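Local coordinates for protein microbial serine proteinases; subtilisin (Bacillus subtilis, PDB 2GKO) that hydrolyses peptide bonds as a cold-adapted, calcium-loaded subtilisin-type serine protease, at residues 200-203 against 207-210. Sequence-based numbering, arbitrary orientation.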
# COMPACT_ATOMS: atom_id res chain seq x y z
N TYR A 200 10.26 -15.89 -2.42
CA TYR A 200 10.47 -14.67 -3.18
C TYR A 200 11.62 -13.88 -2.55
O TYR A 200 11.88 -13.95 -1.35
CB TYR A 200 9.19 -13.84 -3.21
CG TYR A 200 8.17 -14.43 -4.15
CD1 TYR A 200 8.31 -14.28 -5.51
CD2 TYR A 200 7.09 -15.15 -3.67
CE1 TYR A 200 7.39 -14.81 -6.38
CE2 TYR A 200 6.17 -15.69 -4.53
CZ TYR A 200 6.31 -15.53 -5.88
OH TYR A 200 5.39 -16.07 -6.76
N ARG A 201 12.29 -13.10 -3.40
CA ARG A 201 13.49 -12.38 -2.99
C ARG A 201 13.15 -10.89 -2.83
O ARG A 201 12.42 -10.34 -3.63
CB ARG A 201 14.56 -12.55 -4.06
CG ARG A 201 15.87 -11.88 -3.76
CD ARG A 201 16.91 -12.14 -4.81
NE ARG A 201 18.23 -11.64 -4.43
CZ ARG A 201 18.66 -10.39 -4.60
NH1 ARG A 201 17.91 -9.46 -5.18
NH2 ARG A 201 19.86 -10.08 -4.16
N VAL A 202 13.68 -10.27 -1.78
CA VAL A 202 13.55 -8.83 -1.60
C VAL A 202 14.40 -8.15 -2.67
O VAL A 202 15.56 -8.51 -2.87
CB VAL A 202 14.03 -8.35 -0.23
CG1 VAL A 202 13.81 -6.83 -0.09
CG2 VAL A 202 13.29 -9.08 0.90
N ALA A 203 13.83 -7.14 -3.33
CA ALA A 203 14.57 -6.37 -4.30
C ALA A 203 15.67 -5.56 -3.63
O ALA A 203 15.47 -5.02 -2.56
CB ALA A 203 13.62 -5.49 -5.10
N SER A 207 14.17 -0.35 0.82
CA SER A 207 14.81 0.18 2.02
C SER A 207 14.76 -0.84 3.15
O SER A 207 13.73 -1.49 3.39
CB SER A 207 14.13 1.46 2.47
OG SER A 207 14.43 2.54 1.58
N ARG A 208 15.89 -0.97 3.83
CA ARG A 208 16.04 -1.89 4.97
C ARG A 208 15.82 -1.20 6.30
O ARG A 208 16.11 -0.02 6.49
CB ARG A 208 17.45 -2.51 4.97
CG ARG A 208 17.58 -3.79 4.22
CD ARG A 208 17.23 -3.71 2.73
NE ARG A 208 17.48 -5.00 2.09
CZ ARG A 208 17.20 -5.32 0.84
NH1 ARG A 208 16.66 -4.45 0.00
NH2 ARG A 208 17.48 -6.54 0.39
N GLY A 209 15.31 -1.96 7.27
CA GLY A 209 15.20 -1.46 8.61
C GLY A 209 16.55 -1.45 9.32
O GLY A 209 17.60 -1.72 8.70
N HIS A 210 16.50 -1.19 10.62
CA HIS A 210 17.68 -1.03 11.47
C HIS A 210 18.03 -2.31 12.19
O HIS A 210 17.15 -3.01 12.68
CB HIS A 210 17.45 0.12 12.46
CG HIS A 210 17.32 1.46 11.81
ND1 HIS A 210 18.40 2.26 11.54
CD2 HIS A 210 16.24 2.10 11.30
CE1 HIS A 210 17.99 3.35 10.91
NE2 HIS A 210 16.69 3.27 10.75
O HOH W 1 18.04 -7.72 -2.17
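Val-202, the last residue of strand 199-202, and Ala-203 just after it meet Arg-208, although the backbones do not touch: the nearest CA atoms, of Ala-203 and Ser-207, are 9.1 Å apart, and 207-210 runs on as extended loop. The chain of Arg-208 bends at chi2 (60°) and then runs straight, carrying its guanidinium back to the strand end. There Arg-208 NH1 donates to the carbonyl O of Ala-203 at 2.9 Å with a fairly straight N-H...O angle of 160°; the acceptor lies close to the guanidinium plane, at its edge. NH1 is also hydrogen-bonded to the carbonyl O of Ser-206. One face of the guanidinium lies against Val-202, whose CG1 sits 3.7 Å from Arg-208 NH2. A water joins the other end, giving a hydrogen bond to Val-202 O (2.7 Å) and accepting one from Arg-208 NH2 (2.9 Å); NH2 reaches Asn-291 O as well, and these bonds together with those of NH1 hold the group in place. A leucine in place of Arg-208 would probably leave the carbonyl of Ala-203 without this donor and the bridging water without its link to the loop. Such is a buried arginine tying main-chain carbonyls together, here where a strand antiparallel to strand 186-192 of the mixed subtilase sheet gives way to the loop leading to strand 226-229.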